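Local coordinates for protein Baccell_00875 (Bacteroides cellulosilyticus DSM 14838, PDB 5NO8) that probably acts as a polysaccharide lyase that removes L-rhamnose caps from glucuronic acid on complex arabinogalactan proteins, at residues S261-K264 and Y265-K269; Q353-N357 and P358-R362; G580-S584 and Y585-E589. One frame throughout, in Å; residues are numbered along the deposited sequence.

The three contacts follow one another along the chain, all of them local. Contact 1 (261-269) links strand 259-262 to strand 266-268 along the chain, the outermost strands of a mixed sheet. Contact 3 (580-589), a loop between helices 562-576 and 596-600, lies beside it, about 11 Å apart centre to centre. They touch directly: Tyr265 CE1 is 3.4 Å from Pro583 C. Both neighbour strand 326-335 and helix 632-644, which brings segments more than 300 positions apart in sequence together where this sheet meets the helices. Contact 2 (353-362), just after helix 338-352, is a surface loop with its centre about 40 Å from either of the others and nearest atoms about 20 Å from contact 1 and 19 Å from contact 3.

Contact 1: S261-K264 and Y265-K269; sequences SCNK and YVFEK
With CG anti to its carbonyl carbon (chi1 -62°), Tyr265 folds its ring back alongside Cys262, whose SG takes the same kind of position (chi1 -56°) and lies obliquely to that ring, 4.5 Å from its centroid. The phenol oxygen closes the turn: Cys262 N donates to Tyr265 OH at 3.0 Å, nearly straight at 161°. Cys262 CB adds an apolar touch, 3.6 Å from Tyr265 CE1. Changing Tyr265 to alanine would probably leave the Cys262 amide without this acceptor and open a gap beside the cysteine sulfur. A second aromatic approaches from farther along. Phe267 presents CZ to Lys264 O at 3.2 Å, and this carbonyl oxygen, which also lies over one face of the tyrosine ring, is buried without a polar partner. Lys264 CB sits over a face of the phenylalanine, whereas Asn263 OD1 meets the ring edge in its plane, 3.6 Å from Phe267 CZ. That oxygen is hydrogen-bonded to Arg274 N, and Lys264 NZ reaches a salt bridge with Glu271. The stretch carries the chain between the outermost strands of one mixed sheet: 259-262 pairs antiparallel with 272-278, 266-268 runs parallel to 326-335, and Tyr265 and Val266 pack on the end of helix 632-644.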
# COMPACT_ATOMS: atom_id res chain seq x y z
N SER A 261 0.50 -17.32 8.67
CA SER A 261 -0.44 -16.98 7.63
C SER A 261 -1.85 -17.40 8.07
O SER A 261 -2.00 -18.34 8.86
CB SER A 261 -0.08 -17.68 6.32
OG SER A 261 0.11 -19.06 6.54
N CYS A 262 -2.84 -16.75 7.49
CA CYS A 262 -4.25 -17.04 7.75
C CYS A 262 -4.92 -17.40 6.44
O CYS A 262 -4.49 -17.00 5.38
CB CYS A 262 -4.96 -15.83 8.35
SG CYS A 262 -4.18 -15.20 9.87
N ASN A 263 -6.04 -18.13 6.52
CA ASN A 263 -6.78 -18.47 5.32
C ASN A 263 -7.31 -17.20 4.64
O ASN A 263 -7.35 -17.13 3.41
CB ASN A 263 -7.87 -19.52 5.59
CG ASN A 263 -8.92 -19.06 6.57
OD1 ASN A 263 -8.59 -18.58 7.65
ND2 ASN A 263 -10.18 -19.14 6.17
N LYS A 264 -7.73 -16.22 5.44
CA LYS A 264 -8.10 -14.89 4.96
C LYS A 264 -7.73 -13.92 6.04
O LYS A 264 -7.43 -14.36 7.14
CB LYS A 264 -9.59 -14.80 4.78
CG LYS A 264 -10.17 -15.78 3.83
CD LYS A 264 -11.54 -15.33 3.41
CE LYS A 264 -12.63 -15.81 4.32
NZ LYS A 264 -13.78 -16.21 3.42
N TYR A 265 -7.75 -12.63 5.74
CA TYR A 265 -7.47 -11.60 6.75
C TYR A 265 -8.64 -10.75 7.11
O TYR A 265 -8.58 -9.99 8.07
CB TYR A 265 -6.24 -10.76 6.33
CG TYR A 265 -5.06 -11.65 6.25
CD1 TYR A 265 -4.31 -11.98 7.39
CD2 TYR A 265 -4.69 -12.24 5.03
CE1 TYR A 265 -3.26 -12.87 7.33
CE2 TYR A 265 -3.62 -13.12 4.95
CZ TYR A 265 -2.89 -13.43 6.10
OH TYR A 265 -1.85 -14.33 6.06
N VAL A 266 -9.73 -10.87 6.36
CA VAL A 266 -10.98 -10.23 6.70
C VAL A 266 -12.06 -11.32 6.66
O VAL A 266 -12.16 -12.07 5.68
CB VAL A 266 -11.35 -9.09 5.72
CG1 VAL A 266 -12.69 -8.48 6.09
CG2 VAL A 266 -10.25 -8.04 5.71
N PHE A 267 -12.81 -11.41 7.75
CA PHE A 267 -13.83 -12.44 7.97
C PHE A 267 -15.19 -11.81 8.19
O PHE A 267 -15.27 -10.76 8.79
CB PHE A 267 -13.49 -13.21 9.23
CG PHE A 267 -12.25 -14.00 9.11
CD1 PHE A 267 -12.28 -15.27 8.54
CD2 PHE A 267 -11.01 -13.44 9.44
CE1 PHE A 267 -11.13 -16.01 8.38
CE2 PHE A 267 -9.85 -14.19 9.29
CZ PHE A 267 -9.92 -15.48 8.78
N GLU A 268 -16.25 -12.47 7.70
CA GLU A 268 -17.61 -12.16 8.13
C GLU A 268 -17.90 -12.88 9.44
O GLU A 268 -17.40 -13.98 9.68
CB GLU A 268 -18.65 -12.61 7.09
CG GLU A 268 -18.47 -11.94 5.74
CD GLU A 268 -19.59 -12.33 4.79
OE1 GLU A 268 -20.02 -13.50 4.82
OE2 GLU A 268 -20.06 -11.48 4.02
N LYS A 269 -18.73 -12.26 10.26
CA LYS A 269 -19.06 -12.83 11.55
C LYS A 269 -19.64 -14.23 11.33
O LYS A 269 -20.48 -14.43 10.45
CB LYS A 269 -20.02 -11.91 12.27
CG LYS A 269 -20.29 -12.32 13.70
CD LYS A 269 -21.12 -11.26 14.41
CE LYS A 269 -22.59 -11.43 14.09
NZ LYS A 269 -23.33 -10.37 14.82

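Contact 2: Q353-N357 and P358-R362; sequences QQMNN and PSDLR
Met355 packs against Asp360 and Arg362 beside a type II beta turn that runs from Asn357 to Asp360, followed at once by an Asx turn at Asp360. Pro358 and Ser359 occupy the two central positions of the beta turn, the serine with the positive phi that this turn type has there. The turn is closed by Asp360 N donating to Asn357 O at 3.0 Å, with the amide standing above the carbonyl plane.

The methionine can be followed outward. Its CB rests against the backbone of Arg362, 3.4 Å from Arg362 O. With CG anti to the backbone nitrogen (chi1 179°), the next carbon continues along the same peptide and comes within 3.7 Å of Arg362 C. Bends at chi2 and chi3 then curl the thioether round toward the aspartate, crossing its side chain at about a right angle. SD lies near Asp360 CG, and the terminal CE ends 3.7 Å from Asp360 OD2, oblique to the Arg362 guanidinium. Met367 and Leu378 also touch this side chain. Elsewhere in the loop, Asn356 OD1 is hydrogen-bonded to Arg420 of helix 412-429.

The methionine methyl thus lies against a carboxylate already held by its neighbour. Arg362 grips it side-on with NE and NH1, each nitrogen to a different oxygen, which fixes the rotation of both flat groups; NH2 turns to Leu378 O. Arg362 NH1 reaches the syn lone pair of Asp360 OD2 at 3.0 Å. Asp360 OD1 takes two donors, Arg362 N at 2.8 Å on its anti lone pair and Arg362 NE at 2.9 Å on its syn lone pair, the latter bond practically straight at 177°.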
# COMPACT_ATOMS: atom_id res chain seq x y z
N GLN A 353 -23.70 12.20 1.63
CA GLN A 353 -22.59 12.76 0.84
C GLN A 353 -23.02 13.32 -0.52
O GLN A 353 -22.17 13.75 -1.29
CB GLN A 353 -21.46 11.73 0.66
CG GLN A 353 -20.93 11.19 1.99
CD GLN A 353 -19.57 10.52 1.92
OE1 GLN A 353 -19.31 9.58 2.69
NE2 GLN A 353 -18.67 11.01 1.05
N GLN A 354 -24.32 13.32 -0.83
CA GLN A 354 -24.81 14.00 -2.04
C GLN A 354 -25.32 15.39 -1.67
O GLN A 354 -26.14 15.55 -0.78
CB GLN A 354 -25.90 13.19 -2.77
CG GLN A 354 -26.24 13.77 -4.16
CD GLN A 354 -27.08 12.86 -5.02
OE1 GLN A 354 -26.91 12.79 -6.26
NE2 GLN A 354 -27.95 12.09 -4.38
N MET A 355 -24.80 16.41 -2.36
CA MET A 355 -25.29 17.78 -2.20
C MET A 355 -26.76 17.83 -2.66
O MET A 355 -27.04 17.54 -3.82
CB MET A 355 -24.46 18.74 -3.08
CG MET A 355 -24.89 20.21 -3.03
SD MET A 355 -24.89 20.91 -1.38
CE MET A 355 -23.12 21.10 -1.10
N ASN A 356 -27.66 18.16 -1.75
CA ASN A 356 -29.08 18.30 -2.03
C ASN A 356 -29.50 19.72 -1.63
O ASN A 356 -29.91 19.98 -0.52
CB ASN A 356 -29.90 17.23 -1.28
CG ASN A 356 -29.56 15.81 -1.72
OD1 ASN A 356 -29.18 15.56 -2.87
ND2 ASN A 356 -29.69 14.87 -0.80
N ASN A 357 -29.32 20.65 -2.55
CA ASN A 357 -29.52 22.07 -2.25
C ASN A 357 -29.62 22.72 -3.61
O ASN A 357 -28.58 23.05 -4.21
CB ASN A 357 -28.35 22.62 -1.41
CG ASN A 357 -28.44 24.12 -1.13
OD1 ASN A 357 -29.47 24.76 -1.30
ND2 ASN A 357 -27.33 24.68 -0.68
N PRO A 358 -30.85 22.84 -4.15
CA PRO A 358 -30.97 23.65 -5.36
C PRO A 358 -30.46 25.03 -4.99
O PRO A 358 -30.65 25.46 -3.86
CB PRO A 358 -32.48 23.64 -5.67
CG PRO A 358 -33.15 23.15 -4.42
CD PRO A 358 -32.15 22.29 -3.71
N SER A 359 -29.76 25.69 -5.90
CA SER A 359 -29.08 26.98 -5.60
C SER A 359 -27.70 26.84 -4.94
O SER A 359 -27.13 27.84 -4.51
CB SER A 359 -29.95 27.92 -4.74
OG SER A 359 -29.75 27.68 -3.35
N ASP A 360 -27.19 25.61 -4.80
CA ASP A 360 -25.74 25.37 -4.80
C ASP A 360 -25.51 24.83 -6.20
O ASP A 360 -26.26 23.97 -6.65
CB ASP A 360 -25.35 24.34 -3.73
CG ASP A 360 -23.84 24.27 -3.49
OD1 ASP A 360 -23.10 23.92 -4.43
OD2 ASP A 360 -23.40 24.55 -2.37
N LEU A 361 -24.50 25.34 -6.90
CA LEU A 361 -24.16 24.81 -8.23
C LEU A 361 -23.69 23.34 -8.22
O LEU A 361 -23.68 22.69 -9.25
CB LEU A 361 -23.06 25.65 -8.87
CG LEU A 361 -23.39 27.09 -9.28
CD1 LEU A 361 -22.08 27.80 -9.60
CD2 LEU A 361 -24.33 27.10 -10.47
N ARG A 362 -23.26 22.84 -7.06
CA ARG A 362 -22.85 21.43 -6.95
C ARG A 362 -24.03 20.51 -6.63
O ARG A 362 -23.82 19.34 -6.33
CB ARG A 362 -21.78 21.29 -5.86
CG ARG A 362 -20.51 22.08 -6.12
CD ARG A 362 -19.69 22.23 -4.86
NE ARG A 362 -20.31 23.14 -3.90
CZ ARG A 362 -19.71 23.66 -2.83
NH1 ARG A 362 -20.38 24.47 -2.03
NH2 ARG A 362 -18.44 23.37 -2.54

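Contact 3: G580-S584 and Y585-E589; sequences GFQPS and YHLNE
Gly580 meets Leu587 and Glu589 through its backbone: Glu589 N donates to Gly580 O at 2.9 Å, and a water accepts from Gly580 N at 2.9 Å while donating to Leu587 O at 2.7 Å. A beta carbon on this glycine would probably run into Gln582 OE1 where that side chain now stands. Phe581 turns its ring elsewhere, to a cation-pi contact with Arg249. Gln582 bends at chi2 (92°) and lies across Leu587 at about a right angle, its CB 3.6 Å from Leu587 CD1, while NE2 is hydrogen-bonded to Ile167 O. Pro583 centres an inverse gamma turn, closed by a weak bond from Ser584 N to Gln582 O. Ser584 does most of the gripping. Its O takes Leu587 N at 3.1 Å from above the carbonyl plane and Asn588 N at 2.9 Å nearly in line with the C=O bond. OG, anti to the backbone nitrogen (chi1 173°), accepts from His586 N at 3.2 Å, an ST turn, and lies at the edge of the imidazole in its plane. The folded loop is wedged between sheets and helices: the backbone of Asp331 in strand 326-335 hydrogen-bonds to that of Pro583 and Tyr585, Trp168 of strand 163-168 packs on Gln582 and Leu587, Tyr673 of strand 672-677 touches Tyr585 and His586, and Arg637 and Asn640 of helix 632-644 hold the Glu589 carboxylate.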
# COMPACT_ATOMS: atom_id res chain seq x y z
N GLY A 580 3.42 -7.05 -0.62
CA GLY A 580 3.98 -7.98 0.33
C GLY A 580 3.04 -9.14 0.63
O GLY A 580 1.92 -9.21 0.08
N PHE A 581 3.50 -10.06 1.48
CA PHE A 581 2.69 -11.21 1.92
C PHE A 581 2.55 -11.24 3.44
O PHE A 581 2.27 -12.30 4.01
CB PHE A 581 3.25 -12.53 1.37
CG PHE A 581 4.69 -12.78 1.73
CD1 PHE A 581 5.04 -13.37 2.94
CD2 PHE A 581 5.70 -12.40 0.85
CE1 PHE A 581 6.38 -13.58 3.26
CE2 PHE A 581 7.03 -12.61 1.18
CZ PHE A 581 7.36 -13.17 2.39
N GLN A 582 2.71 -10.08 4.08
CA GLN A 582 2.64 -10.00 5.54
C GLN A 582 1.27 -10.48 6.04
O GLN A 582 0.23 -10.23 5.37
CB GLN A 582 2.85 -8.59 6.04
CG GLN A 582 4.16 -7.93 5.68
CD GLN A 582 4.10 -7.14 4.41
OE1 GLN A 582 3.41 -7.55 3.45
NE2 GLN A 582 4.79 -6.00 4.38
N PRO A 583 1.22 -11.11 7.21
CA PRO A 583 -0.09 -11.66 7.69
C PRO A 583 -0.95 -10.62 8.41
O PRO A 583 -1.20 -10.71 9.62
CB PRO A 583 0.34 -12.79 8.60
CG PRO A 583 1.64 -12.30 9.18
CD PRO A 583 2.33 -11.62 8.04
N SER A 584 -1.37 -9.62 7.64
CA SER A 584 -2.20 -8.51 8.10
C SER A 584 -3.11 -8.12 6.95
O SER A 584 -2.68 -8.01 5.82
CB SER A 584 -1.35 -7.30 8.47
OG SER A 584 -2.15 -6.17 8.77
N TYR A 585 -4.37 -7.84 7.25
CA TYR A 585 -5.30 -7.32 6.26
C TYR A 585 -4.85 -5.95 5.71
O TYR A 585 -5.17 -5.61 4.60
CB TYR A 585 -6.73 -7.27 6.77
CG TYR A 585 -6.96 -6.33 7.94
CD1 TYR A 585 -6.79 -6.77 9.24
CD2 TYR A 585 -7.29 -4.98 7.73
CE1 TYR A 585 -6.96 -5.90 10.33
CE2 TYR A 585 -7.50 -4.13 8.79
CZ TYR A 585 -7.36 -4.60 10.09
OH TYR A 585 -7.55 -3.74 11.14
N HIS A 586 -4.06 -5.20 6.46
CA HIS A 586 -3.54 -3.93 5.97
C HIS A 586 -2.53 -4.09 4.84
O HIS A 586 -2.36 -3.16 4.03
CB HIS A 586 -2.86 -3.16 7.11
CG HIS A 586 -3.81 -2.58 8.10
ND1 HIS A 586 -4.00 -3.12 9.35
CD2 HIS A 586 -4.63 -1.51 8.02
CE1 HIS A 586 -4.89 -2.39 10.01
NE2 HIS A 586 -5.29 -1.41 9.23
N LEU A 587 -1.82 -5.21 4.84
CA LEU A 587 -0.62 -5.41 4.02
C LEU A 587 -0.67 -6.54 3.03
O LEU A 587 0.08 -6.50 2.06
CB LEU A 587 0.60 -5.68 4.91
CG LEU A 587 0.87 -4.72 6.05
CD1 LEU A 587 2.03 -5.20 6.91
CD2 LEU A 587 1.11 -3.33 5.51
N ASN A 588 -1.52 -7.54 3.23
CA ASN A 588 -1.39 -8.79 2.50
C ASN A 588 -1.87 -8.60 1.05
O ASN A 588 -3.04 -8.37 0.80
CB ASN A 588 -2.16 -9.93 3.17
CG ASN A 588 -1.76 -11.27 2.64
OD1 ASN A 588 -0.75 -11.89 3.08
ND2 ASN A 588 -2.50 -11.75 1.70
N GLU A 589 -0.93 -8.66 0.12
CA GLU A 589 -1.18 -8.34 -1.28
C GLU A 589 -1.69 -6.91 -1.49
O GLU A 589 -2.46 -6.64 -2.39
CB GLU A 589 -2.09 -9.37 -1.93
CG GLU A 589 -1.55 -10.79 -1.87
CD GLU A 589 -2.12 -11.65 -3.00
OE1 GLU A 589 -3.18 -12.27 -2.75
OE2 GLU A 589 -1.52 -11.68 -4.12
O HOH W 1 2.21 -5.06 1.12